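Local coordinates for protein enoyl CoA hydratase/isomerase (Crotonase) (Legionella pneumophila subsp. pneumophila, PDB 3I47) that probably acts as an enoyl-CoA hydratase or isomerase of the crotonase family, adding water to, or shifting, the double bond of enoyl-CoA thioesters, at residues Tyr8-Lys13 against Ile44-Val49; Asp12-Leu17 against Gln199-Ala204; Gln31-Met36 against Leu86-Leu91; Thr102-Gln107 against Gly116-Cys121. One frame throughout, in Å; residues are numbered along the deposited sequence.

Interaction 1 of 4, residues Tyr8-Lys13 against Ile44-Val49; sequences YEIQDK and INDTNV
Ile10 and Lys13, at the end of edge strand 6-11 and in the tight turn after it, meet the loop that leads from helix 30-45 into strand 51-56; an Asx turn at Asp46 and a type I beta turn from Asp46 to Val49 shape that loop. Apolar contact pairs Ile10 CD1 with Val49 CG2 at 3.8 Å, the two side chains crossing obliquely, and Tyr8 OH lies 4.2 Å from the same Val49 CG2. Ile10 reaches Val49 because its CG1 branch stands anti to the carbonyl carbon (chi1 -59°). The same CD1 also abuts Asp46 OD2, the two side chains coming from opposite directions. Backbone contact is a CA-H...O approach, Lys13 CA to Asn48 O at 3.4 Å. Within the loop, Asn48 N donates to Asp46 OD1 at 2.9 Å, meeting the carboxylate from above its plane, so OD1 holds the turn while OD2 faces the strand. Polar links across the contact run through water. One water accepts from Lys13 NZ and donates to Thr47 O. The other lies in the ring plane of Tyr8 at its edge, 2.6 Å from Tyr8 OH, and donates to Asp46 OD2 at 2.7 Å.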
loop_
_atom_site.group_PDB
_atom_site.type_symbol
_atom_site.label_atom_id
_atom_site.label_comp_id
_atom_site.label_asym_id
_atom_site.label_seq_id
_atom_site.Cartn_x
_atom_site.Cartn_y
_atom_site.Cartn_z
ATOM N N TYR A 8 -11.239 -7.762 -8.863
ATOM C CA TYR A 8 -9.835 -7.959 -9.224
ATOM C C TYR A 8 -9.697 -8.030 -10.729
ATOM O O TYR A 8 -10.349 -8.855 -11.379
ATOM C CB TYR A 8 -9.295 -9.229 -8.555
ATOM C CG TYR A 8 -7.858 -9.552 -8.875
ATOM C CD1 TYR A 8 -6.850 -8.603 -8.684
ATOM C CD2 TYR A 8 -7.503 -10.816 -9.357
ATOM C CE1 TYR A 8 -5.523 -8.897 -8.985
ATOM C CE2 TYR A 8 -6.182 -11.124 -9.652
ATOM C CZ TYR A 8 -5.201 -10.161 -9.467
ATOM O OH TYR A 8 -3.893 -10.473 -9.754
ATOM N N GLU A 9 -8.863 -7.156 -11.291
ATOM C CA GLU A 9 -8.580 -7.182 -12.727
ATOM C C GLU A 9 -7.158 -6.722 -13.006
ATOM O O GLU A 9 -6.554 -6.033 -12.182
ATOM C CB GLU A 9 -9.594 -6.349 -13.526
ATOM C CG GLU A 9 -9.438 -4.833 -13.448
ATOM C CD GLU A 9 -10.321 -4.102 -14.458
ATOM O OE1 GLU A 9 -10.317 -4.478 -15.652
ATOM O OE2 GLU A 9 -11.017 -3.142 -14.061
ATOM N N ILE A 10 -6.637 -7.125 -14.162
ATOM C CA ILE A 10 -5.306 -6.720 -14.611
ATOM C C ILE A 10 -5.430 -5.853 -15.865
ATOM O O ILE A 10 -6.111 -6.239 -16.822
ATOM C CB ILE A 10 -4.408 -7.949 -14.889
ATOM C CG1 ILE A 10 -4.255 -8.799 -13.624
ATOM C CG2 ILE A 10 -3.030 -7.522 -15.427
ATOM C CD1 ILE A 10 -3.783 -10.214 -13.890
ATOM N N GLN A 11 -4.803 -4.678 -15.838
ATOM C CA GLN A 11 -4.700 -3.782 -16.999
ATOM C C GLN A 11 -3.238 -3.398 -17.215
ATOM O O GLN A 11 -2.622 -2.873 -16.303
ATOM C CB GLN A 11 -5.456 -2.473 -16.751
ATOM C CG GLN A 11 -6.969 -2.547 -16.642
ATOM C CD GLN A 11 -7.592 -1.176 -16.366
ATOM O OE1 GLN A 11 -7.001 -0.133 -16.668
ATOM N NE2 GLN A 11 -8.792 -1.178 -15.787
ATOM N N ASP A 12 -2.691 -3.615 -18.414
ATOM C CA ASP A 12 -1.327 -3.124 -18.748
ATOM C C ASP A 12 -0.303 -3.338 -17.604
ATOM O O ASP A 12 0.383 -2.392 -17.159
ATOM C CB ASP A 12 -1.369 -1.637 -19.181
ATOM C CG ASP A 12 0.021 -1.072 -19.565
ATOM O OD1 ASP A 12 0.846 -1.808 -20.157
ATOM O OD2 ASP A 12 0.288 0.123 -19.280
ATOM N N LYS A 13 -0.227 -4.585 -17.136
ATOM C CA LYS A 13 0.711 -5.034 -16.099
ATOM C C LYS A 13 0.452 -4.462 -14.704
ATOM O O LYS A 13 1.286 -4.613 -13.804
ATOM C CB LYS A 13 2.171 -4.820 -16.533
ATOM C CG LYS A 13 2.484 -5.501 -17.866
ATOM C CD LYS A 13 3.972 -5.511 -18.170
ATOM C CE LYS A 13 4.257 -6.231 -19.492
ATOM N NZ LYS A 13 3.815 -7.670 -19.476
ATOM N N ILE A 44 0.647 -10.901 -6.474
ATOM C CA ILE A 44 2.076 -10.997 -6.144
ATOM C C ILE A 44 2.743 -12.138 -6.913
ATOM O O ILE A 44 3.902 -12.020 -7.329
ATOM C CB ILE A 44 2.298 -11.141 -4.615
ATOM C CG1 ILE A 44 2.010 -9.807 -3.921
ATOM C CG2 ILE A 44 3.732 -11.623 -4.292
ATOM C CD1 ILE A 44 1.998 -9.888 -2.398
ATOM N N ASN A 45 1.998 -13.219 -7.139
ATOM C CA ASN A 45 2.548 -14.414 -7.778
ATOM C C ASN A 45 2.281 -14.502 -9.283
ATOM O O ASN A 45 2.718 -15.462 -9.938
ATOM C CB ASN A 45 2.062 -15.674 -7.041
ATOM C CG ASN A 45 2.660 -15.792 -5.648
ATOM O OD1 ASN A 45 1.951 -15.729 -4.645
ATOM N ND2 ASN A 45 3.972 -15.932 -5.581
ATOM N N ASP A 46 1.591 -13.500 -9.827
ATOM C CA ASP A 46 1.273 -13.454 -11.260
ATOM C C ASP A 46 2.359 -12.714 -12.039
ATOM O O ASP A 46 2.530 -11.509 -11.882
ATOM C CB ASP A 46 -0.083 -12.775 -11.479
ATOM C CG ASP A 46 -0.606 -12.929 -12.903
ATOM O OD1 ASP A 46 0.164 -13.297 -13.818
ATOM O OD2 ASP A 46 -1.808 -12.674 -13.110
ATOM N N THR A 47 3.080 -13.438 -12.895
ATOM C CA THR A 47 4.147 -12.825 -13.683
ATOM C C THR A 47 3.638 -11.759 -14.662
ATOM O O THR A 47 4.430 -10.955 -15.155
ATOM C CB THR A 47 4.998 -13.875 -14.456
ATOM O OG1 THR A 47 4.146 -14.644 -15.302
ATOM C CG2 THR A 47 5.732 -14.799 -13.496
ATOM N N ASN A 48 2.333 -11.748 -14.933
ATOM C CA ASN A 48 1.717 -10.713 -15.772
ATOM C C ASN A 48 1.501 -9.372 -15.051
ATOM O O ASN A 48 1.135 -8.375 -15.678
ATOM C CB ASN A 48 0.392 -11.212 -16.355
ATOM C CG ASN A 48 0.580 -12.373 -17.318
ATOM O OD1 ASN A 48 1.507 -12.380 -18.133
ATOM N ND2 ASN A 48 -0.298 -13.358 -17.231
ATOM N N VAL A 49 1.723 -9.360 -13.738
ATOM C CA VAL A 49 1.534 -8.163 -12.914
ATOM C C VAL A 49 2.884 -7.620 -12.465
ATOM O O VAL A 49 3.699 -8.363 -11.921
ATOM C CB VAL A 49 0.643 -8.477 -11.676
ATOM C CG1 VAL A 49 0.566 -7.272 -10.723
ATOM C CG2 VAL A 49 -0.752 -8.863 -12.116
HETATM O O HOH W 1 -3.534 -12.772 -11.002
HETATM O O HOH W 2 4.829 -8.454 -16.677
#

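Interaction 2 of 4, residues Asp12-Leu17 against Gln199-Ala204; sequences DKVGLL and QISNNA
Ser201, in the last turn of helix 189-201, packs against the tight turn between strands 6-11 and 14-19. Its OG lies 3.4 Å from Asp12 O, a weak hydrogen bond, and its CB faces Lys13 CB at 4.2 Å. Val14 CG2 borders the same hydroxyl at 4.3 Å. To one side, Asp12 OD2 and Asn202 ND2 approach to 4.1 Å, too far for a hydrogen bond; the two side chains cross at about a right angle, with carboxylate and amide planes 35° apart. Asp12 reaches this far because its CG is anti to the backbone N (chi1 -179°), which carries the carboxylate out toward the helix end.

Further out, the hydroxyl of Ser201 has its stronger partner in its own helix, the carbonyl O of Ser198, and Ser198 OG in turn makes a weak bond to Asp12 OD2. Ser201 O accepts from Arg50 NH1, while the backbone of Lys13 pairs with Arg50 and Val51 at the start of the neighbouring strand 51-56. Direct polar attraction between the two segments is therefore slight: the serine hydroxyl bonds mainly within its own helix, and loose van der Waals packing, with the weak bond to Asp12 O, joins the turn to the helix end.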
loop_
_atom_site.group_PDB
_atom_site.type_symbol
_atom_site.label_atom_id
_atom_site.label_comp_id
_atom_site.label_asym_id
_atom_site.label_seq_id
_atom_site.Cartn_x
_atom_site.Cartn_y
_atom_site.Cartn_z
ATOM N N ASP A 12 -2.691 -3.615 -18.414
ATOM C CA ASP A 12 -1.327 -3.124 -18.748
ATOM C C ASP A 12 -0.303 -3.338 -17.604
ATOM O O ASP A 12 0.383 -2.392 -17.159
ATOM C CB ASP A 12 -1.369 -1.637 -19.181
ATOM C CG ASP A 12 0.021 -1.072 -19.565
ATOM O OD1 ASP A 12 0.846 -1.808 -20.157
ATOM O OD2 ASP A 12 0.288 0.123 -19.280
ATOM N N LYS A 13 -0.227 -4.585 -17.136
ATOM C CA LYS A 13 0.711 -5.034 -16.099
ATOM C C LYS A 13 0.452 -4.462 -14.704
ATOM O O LYS A 13 1.286 -4.613 -13.804
ATOM C CB LYS A 13 2.171 -4.820 -16.533
ATOM C CG LYS A 13 2.484 -5.501 -17.866
ATOM C CD LYS A 13 3.972 -5.511 -18.170
ATOM C CE LYS A 13 4.257 -6.231 -19.492
ATOM N NZ LYS A 13 3.815 -7.670 -19.476
ATOM N N VAL A 14 -0.723 -3.855 -14.530
ATOM C CA VAL A 14 -1.153 -3.361 -13.216
ATOM C C VAL A 14 -2.298 -4.231 -12.682
ATOM O O VAL A 14 -3.353 -4.349 -13.315
ATOM C CB VAL A 14 -1.601 -1.879 -13.282
ATOM C CG1 VAL A 14 -1.992 -1.374 -11.897
ATOM C CG2 VAL A 14 -0.497 -1.008 -13.849
ATOM N N GLY A 15 -2.088 -4.839 -11.517
ATOM C CA GLY A 15 -3.157 -5.601 -10.853
ATOM C C GLY A 15 -3.951 -4.656 -9.981
ATOM O O GLY A 15 -3.373 -3.935 -9.169
ATOM N N LEU A 16 -5.267 -4.642 -10.166
ATOM C CA LEU A 16 -6.138 -3.695 -9.474
ATOM C C LEU A 16 -7.092 -4.441 -8.553
ATOM O O LEU A 16 -7.901 -5.243 -9.026
ATOM C CB LEU A 16 -6.945 -2.899 -10.505
ATOM C CG LEU A 16 -6.170 -2.105 -11.561
ATOM C CD1 LEU A 16 -7.066 -1.778 -12.737
ATOM C CD2 LEU A 16 -5.644 -0.843 -10.945
ATOM N N LEU A 17 -6.969 -4.212 -7.246
ATOM C CA LEU A 17 -7.914 -4.758 -6.263
ATOM C C LEU A 17 -8.821 -3.623 -5.865
ATOM O O LEU A 17 -8.338 -2.595 -5.387
ATOM C CB LEU A 17 -7.185 -5.290 -5.024
ATOM C CG LEU A 17 -6.455 -6.638 -5.009
ATOM C CD1 LEU A 17 -5.158 -6.614 -5.811
ATOM C CD2 LEU A 17 -6.182 -7.025 -3.566
ATOM N N GLN A 199 3.236 4.036 -15.514
ATOM C CA GLN A 199 4.606 4.555 -15.643
ATOM C C GLN A 199 5.639 3.720 -14.886
ATOM O O GLN A 199 6.710 3.411 -15.420
ATOM C CB GLN A 199 4.671 6.025 -15.244
ATOM C CG GLN A 199 4.064 6.934 -16.306
ATOM C CD GLN A 199 3.601 8.276 -15.765
ATOM O OE1 GLN A 199 3.757 8.582 -14.577
ATOM N NE2 GLN A 199 3.018 9.093 -16.646
ATOM N N ILE A 200 5.324 3.349 -13.648
ATOM C CA ILE A 200 6.194 2.459 -12.898
ATOM C C ILE A 200 6.296 1.078 -13.577
ATOM O O ILE A 200 7.389 0.495 -13.647
ATOM C CB ILE A 200 5.715 2.335 -11.422
ATOM C CG1 ILE A 200 5.791 3.709 -10.741
ATOM C CG2 ILE A 200 6.557 1.322 -10.664
ATOM C CD1 ILE A 200 5.120 3.762 -9.365
ATOM N N SER A 201 5.172 0.585 -14.107
ATOM C CA SER A 201 5.134 -0.743 -14.743
ATOM C C SER A 201 5.942 -0.765 -16.034
ATOM O O SER A 201 6.318 -1.834 -16.507
ATOM C CB SER A 201 3.693 -1.216 -14.995
ATOM O OG SER A 201 3.126 -0.592 -16.136
ATOM N N ASN A 202 6.217 0.413 -16.579
ATOM C CA ASN A 202 7.013 0.502 -17.803
ATOM C C ASN A 202 8.495 0.789 -17.585
ATOM O O ASN A 202 9.287 0.806 -18.539
ATOM C CB ASN A 202 6.359 1.457 -18.806
ATOM C CG ASN A 202 5.045 0.912 -19.335
ATOM O OD1 ASN A 202 4.961 -0.251 -19.750
ATOM N ND2 ASN A 202 4.009 1.732 -19.305
ATOM N N ASN A 203 8.890 0.989 -16.333
ATOM C CA ASN A 203 10.310 1.031 -16.008
ATOM C C ASN A 203 10.848 -0.404 -16.009
ATOM O O ASN A 203 10.076 -1.369 -15.927
ATOM C CB ASN A 203 10.552 1.707 -14.649
ATOM C CG ASN A 203 10.211 3.202 -14.652
ATOM O OD1 ASN A 203 9.883 3.784 -13.605
ATOM N ND2 ASN A 203 10.276 3.823 -15.818
ATOM N N ALA A 204 12.168 -0.554 -16.111
ATOM C CA ALA A 204 12.769 -1.893 -16.158
ATOM C C ALA A 204 12.368 -2.708 -14.936
ATOM O O ALA A 204 12.584 -2.296 -13.811
ATOM C CB ALA A 204 14.276 -1.790 -16.258
#

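Interaction 3 of 4, residues Gln31-Met36 against Leu86-Leu91; sequences QLLTEM and LVLGNL
Leu33 of helix 30-45 points at helix 78-97, where its atoms are shared among Val87, Leu88 and Leu91. CB starts against Val87 CG1 at 3.8 Å. Beyond CG the side chain forks: CD1 goes to Leu88, 4.0 Å from Leu88 CB and close to its CD1, while CD2 turns to Leu91, 3.7 Å from Leu91 CD2. A chi1 of -62° sets CG beside the backbone N and sends the fork toward helix 78-97. Leu33 and Leu91 cross at about a right angle, so a methyl of each meets the other and the chains do not run alongside.

Two smaller contacts lie beside this one. Thr34 OG1 touches Val87 CG1 at 3.6 Å; its hydrogen bond goes to Asn30 O one turn earlier in its own helix, so its approach to Val87 is packing. At the other end Leu91 sets both its methyls against Met36, with Leu91 CD2 4.1 Å from Met36 CB.

The two helical segments run nearly parallel, at 26°, their axes 9.3 Å apart. Phe28 lies against Leu33 and Val145 against Leu88. Leu117 of helix 113-120 touches both Met36 and Leu91, and strand 6-11 adds Leu6 on the side of Met36.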
loop_
_atom_site.group_PDB
_atom_site.type_symbol
_atom_site.label_atom_id
_atom_site.label_comp_id
_atom_site.label_asym_id
_atom_site.label_seq_id
_atom_site.Cartn_x
_atom_site.Cartn_y
_atom_site.Cartn_z
ATOM N N GLN A 31 -14.054 -11.217 6.717
ATOM C CA GLN A 31 -14.387 -11.809 5.403
ATOM C C GLN A 31 -13.810 -10.962 4.263
ATOM O O GLN A 31 -13.121 -11.493 3.385
ATOM C CB GLN A 31 -15.895 -11.978 5.243
ATOM C CG GLN A 31 -16.298 -12.695 3.956
ATOM C CD GLN A 31 -17.797 -12.791 3.827
ATOM O OE1 GLN A 31 -18.458 -13.428 4.646
ATOM N NE2 GLN A 31 -18.347 -12.163 2.782
ATOM N N LEU A 32 -14.066 -9.652 4.286
ATOM C CA LEU A 32 -13.544 -8.780 3.240
ATOM C C LEU A 32 -12.014 -8.835 3.226
ATOM O O LEU A 32 -11.391 -8.909 2.166
ATOM C CB LEU A 32 -14.015 -7.331 3.459
ATOM C CG LEU A 32 -13.534 -6.275 2.457
ATOM C CD1 LEU A 32 -14.127 -6.490 1.069
ATOM C CD2 LEU A 32 -13.822 -4.862 2.969
ATOM N N LEU A 33 -11.411 -8.780 4.411
ATOM C CA LEU A 33 -9.941 -8.789 4.491
ATOM C C LEU A 33 -9.330 -10.110 4.019
ATOM O O LEU A 33 -8.227 -10.125 3.466
ATOM C CB LEU A 33 -9.469 -8.414 5.900
ATOM C CG LEU A 33 -9.866 -7.007 6.343
ATOM C CD1 LEU A 33 -9.561 -6.842 7.830
ATOM C CD2 LEU A 33 -9.225 -5.912 5.505
ATOM N N THR A 34 -10.038 -11.220 4.227
ATOM C CA THR A 34 -9.589 -12.514 3.711
ATOM C C THR A 34 -9.617 -12.524 2.187
ATOM O O THR A 34 -8.664 -13.000 1.567
ATOM C CB THR A 34 -10.456 -13.662 4.292
ATOM O OG1 THR A 34 -10.202 -13.752 5.695
ATOM C CG2 THR A 34 -10.087 -15.001 3.654
ATOM N N GLU A 35 -10.681 -11.980 1.591
ATOM C CA GLU A 35 -10.738 -11.815 0.126
ATOM C C GLU A 35 -9.540 -11.028 -0.375
ATOM O O GLU A 35 -8.916 -11.395 -1.367
ATOM C CB GLU A 35 -11.999 -11.090 -0.331
ATOM C CG GLU A 35 -13.293 -11.841 -0.061
ATOM C CD GLU A 35 -14.399 -11.489 -1.055
ATOM O OE1 GLU A 35 -15.523 -11.179 -0.596
ATOM O OE2 GLU A 35 -14.143 -11.520 -2.275
ATOM N N MET A 36 -9.232 -9.933 0.312
ATOM C CA MET A 36 -8.092 -9.099 -0.060
ATOM C C MET A 36 -6.784 -9.871 -0.014
ATOM O O MET A 36 -5.970 -9.761 -0.937
ATOM C CB MET A 36 -8.049 -7.822 0.786
ATOM C CG MET A 36 -9.274 -6.936 0.536
ATOM S SD MET A 36 -9.250 -5.347 1.426
ATOM C CE MET A 36 -7.830 -4.609 0.705
ATOM N N LEU A 86 -5.306 -11.455 13.438
ATOM C CA LEU A 86 -4.267 -11.945 12.535
ATOM C C LEU A 86 -4.697 -11.928 11.064
ATOM O O LEU A 86 -3.845 -12.009 10.182
ATOM C CB LEU A 86 -3.769 -13.339 12.952
ATOM C CG LEU A 86 -2.853 -13.321 14.186
ATOM C CD1 LEU A 86 -2.737 -14.720 14.773
ATOM C CD2 LEU A 86 -1.487 -12.764 13.824
ATOM N N VAL A 87 -6.002 -11.801 10.796
ATOM C CA VAL A 87 -6.448 -11.623 9.407
ATOM C C VAL A 87 -5.900 -10.303 8.865
ATOM O O VAL A 87 -5.164 -10.310 7.870
ATOM C CB VAL A 87 -7.991 -11.712 9.253
ATOM C CG1 VAL A 87 -8.391 -11.490 7.779
ATOM C CG2 VAL A 87 -8.472 -13.059 9.746
ATOM N N LEU A 88 -6.211 -9.192 9.538
ATOM C CA LEU A 88 -5.622 -7.890 9.172
ATOM C C LEU A 88 -4.101 -7.933 9.296
ATOM O O LEU A 88 -3.401 -7.445 8.415
ATOM C CB LEU A 88 -6.200 -6.742 10.010
ATOM C CG LEU A 88 -5.595 -5.367 9.705
ATOM C CD1 LEU A 88 -5.945 -4.884 8.293
ATOM C CD2 LEU A 88 -6.065 -4.363 10.740
ATOM N N GLY A 89 -3.594 -8.544 10.365
ATOM C CA GLY A 89 -2.137 -8.648 10.566
ATOM C C GLY A 89 -1.426 -9.322 9.402
ATOM O O GLY A 89 -0.411 -8.818 8.912
ATOM N N ASN A 90 -1.962 -10.446 8.935
ATOM C CA ASN A 90 -1.368 -11.123 7.789
ATOM C C ASN A 90 -1.517 -10.357 6.487
ATOM O O ASN A 90 -0.594 -10.362 5.661
ATOM C CB ASN A 90 -1.948 -12.524 7.656
ATOM C CG ASN A 90 -1.289 -13.500 8.596
ATOM O OD1 ASN A 90 -0.061 -13.595 8.634
ATOM N ND2 ASN A 90 -2.091 -14.247 9.347
ATOM N N LEU A 91 -2.654 -9.681 6.312
ATOM C CA LEU A 91 -2.850 -8.844 5.119
ATOM C C LEU A 91 -1.806 -7.729 5.057
ATOM O O LEU A 91 -1.150 -7.545 4.025
ATOM C CB LEU A 91 -4.268 -8.253 5.060
ATOM C CG LEU A 91 -4.526 -7.255 3.914
ATOM C CD1 LEU A 91 -4.320 -7.904 2.515
ATOM C CD2 LEU A 91 -5.920 -6.645 4.040
#

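Interaction 4 of 4, residues Thr102-Gln107 against Gly116-Cys121; sequences TIAMVQ and GLAAAC
A beta-alpha-beta crossover of the crotonase core contains this contact: strand 102-106 of the main sheet leads through short strand 109-111 and helix 113-120, on one face, into the neighbouring parallel strand 123-127. The strand and helix segments run roughly antiparallel, at 149°, with axes 7.6 Å apart. Small residues permit this closeness. Ala104 CB lies 3.8 Å from Ala118 CA, so the methyl presses on the helix backbone itself, and Val106 CG2 reaches Ala118 CB at 4.3 Å. Where the helix ends, Cys121 turns back over the strand: its SG, swung to the side of its own backbone N (chi1 -72°), sits 3.8 Å from both the N and CB of Ala104. Next to it, Thr102 OG1 comes within 3.4 Å of Cys121 CA. That hydroxyl accepts from the backbone N of Asp122 and so ties the strand's start to the chain leaving the helix. Leu54 of strand 51-56 also touches Cys121, while helix 189-201 covers the other face through Ile103 and Met105. All the touching side chains are buried, and no hydrogen bond joins the two segments directly; apolar packing of methyls and sulfur holds the interface, and the threonine hydroxyl accepts its bond just beyond it.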
loop_
_atom_site.group_PDB
_atom_site.type_symbol
_atom_site.label_atom_id
_atom_site.label_comp_id
_atom_site.label_asym_id
_atom_site.label_seq_id
_atom_site.Cartn_x
_atom_site.Cartn_y
_atom_site.Cartn_z
ATOM N N THR A 102 3.645 -1.406 -4.584
ATOM C CA THR A 102 2.246 -1.368 -4.138
ATOM C C THR A 102 1.778 0.073 -3.961
ATOM O O THR A 102 2.514 0.921 -3.437
ATOM C CB THR A 102 2.064 -2.117 -2.818
ATOM O OG1 THR A 102 2.981 -1.605 -1.850
ATOM C CG2 THR A 102 2.305 -3.612 -3.005
ATOM N N ILE A 103 0.549 0.340 -4.390
ATOM C CA ILE A 103 -0.009 1.697 -4.379
ATOM C C ILE A 103 -1.400 1.633 -3.783
ATOM O O ILE A 103 -2.213 0.801 -4.215
ATOM C CB ILE A 103 -0.125 2.277 -5.806
ATOM C CG1 ILE A 103 1.267 2.448 -6.417
ATOM C CG2 ILE A 103 -0.876 3.618 -5.798
ATOM C CD1 ILE A 103 1.236 2.701 -7.912
ATOM N N ALA A 104 -1.668 2.497 -2.807
ATOM C CA ALA A 104 -3.044 2.683 -2.286
ATOM C C ALA A 104 -3.651 3.956 -2.856
ATOM O O ALA A 104 -2.993 4.999 -2.861
ATOM C CB ALA A 104 -3.035 2.756 -0.761
ATOM N N MET A 105 -4.895 3.875 -3.331
ATOM C CA MET A 105 -5.577 5.010 -3.951
ATOM C C MET A 105 -6.765 5.320 -3.046
ATOM O O MET A 105 -7.678 4.488 -2.920
ATOM C CB MET A 105 -6.044 4.639 -5.375
ATOM C CG MET A 105 -6.882 5.699 -6.081
ATOM S SD MET A 105 -7.537 5.205 -7.726
ATOM C CE MET A 105 -9.275 5.489 -7.463
ATOM N N VAL A 106 -6.732 6.482 -2.397
ATOM C CA VAL A 106 -7.677 6.773 -1.312
ATOM C C VAL A 106 -8.582 7.969 -1.613
ATOM O O VAL A 106 -8.095 9.104 -1.770
ATOM C CB VAL A 106 -6.916 7.065 0.001
ATOM C CG1 VAL A 106 -7.893 7.352 1.141
ATOM C CG2 VAL A 106 -5.981 5.903 0.361
ATOM N N GLN A 107 -9.888 7.705 -1.658
ATOM C CA GLN A 107 -10.917 8.738 -1.758
ATOM C C GLN A 107 -11.741 8.745 -0.466
ATOM O O GLN A 107 -11.867 7.719 0.216
ATOM C CB GLN A 107 -11.830 8.474 -2.966
ATOM C CG GLN A 107 -13.102 7.603 -2.700
ATOM C CD GLN A 107 -12.847 6.096 -2.499
ATOM O OE1 GLN A 107 -11.700 5.628 -2.371
ATOM N NE2 GLN A 107 -13.942 5.320 -2.471
ATOM N N GLY A 116 -4.484 2.287 7.770
ATOM C CA GLY A 116 -3.313 1.414 7.844
ATOM C C GLY A 116 -2.901 0.867 6.486
ATOM O O GLY A 116 -1.703 0.756 6.200
ATOM N N LEU A 117 -3.867 0.498 5.647
ATOM C CA LEU A 117 -3.527 -0.021 4.318
ATOM C C LEU A 117 -2.697 0.969 3.509
ATOM O O LEU A 117 -1.749 0.569 2.827
ATOM C CB LEU A 117 -4.772 -0.404 3.515
ATOM C CG LEU A 117 -5.652 -1.534 4.030
ATOM C CD1 LEU A 117 -6.701 -1.830 2.963
ATOM C CD2 LEU A 117 -4.852 -2.801 4.360
ATOM N N ALA A 118 -3.042 2.256 3.601
ATOM C CA ALA A 118 -2.282 3.306 2.927
ATOM C C ALA A 118 -0.830 3.311 3.400
ATOM O O ALA A 118 0.083 3.465 2.603
ATOM C CB ALA A 118 -2.932 4.685 3.155
ATOM N N ALA A 119 -0.613 3.123 4.703
ATOM C CA ALA A 119 0.742 3.088 5.250
ATOM C C ALA A 119 1.529 1.824 4.871
ATOM O O ALA A 119 2.753 1.868 4.740
ATOM C CB ALA A 119 0.691 3.256 6.774
ATOM N N ALA A 120 0.842 0.690 4.704
ATOM C CA ALA A 120 1.515 -0.562 4.389
ATOM C C ALA A 120 2.006 -0.597 2.950
ATOM O O ALA A 120 3.004 -1.261 2.641
ATOM C CB ALA A 120 0.563 -1.743 4.639
ATOM N N CYS A 121 1.278 0.091 2.074
ATOM C CA CYS A 121 1.670 0.194 0.664
ATOM C C CYS A 121 2.913 1.073 0.527
ATOM O O CYS A 121 3.183 1.918 1.380
ATOM C CB CYS A 121 0.536 0.779 -0.171
ATOM S SG CYS A 121 -0.840 -0.382 -0.404
#

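Interactions 1, 2 and 4 all reach the six-stranded sheet; interaction 3 packs two helices beside it. Interactions 1 and 2 share Asp12 and Lys13, with centres 8 Å apart, so one turn meets both a loop and a helix end. Interactions 1 and 3 both use helix 30-45, their centres 20 Å apart. Interactions 3 and 4, about 15 Å apart between centres, meet where Leu117 CD1 lies 3.8 Å from Met36 CE. Interaction 2 touches interaction 4 where Ile200 CD1 meets Ile103 CD1 (4.3 Å). In crotonases the N-terminal end of the helix equivalent to 113-120 supplies an oxyanion-hole N-H, so interaction 4 probably packs the far end of that helix.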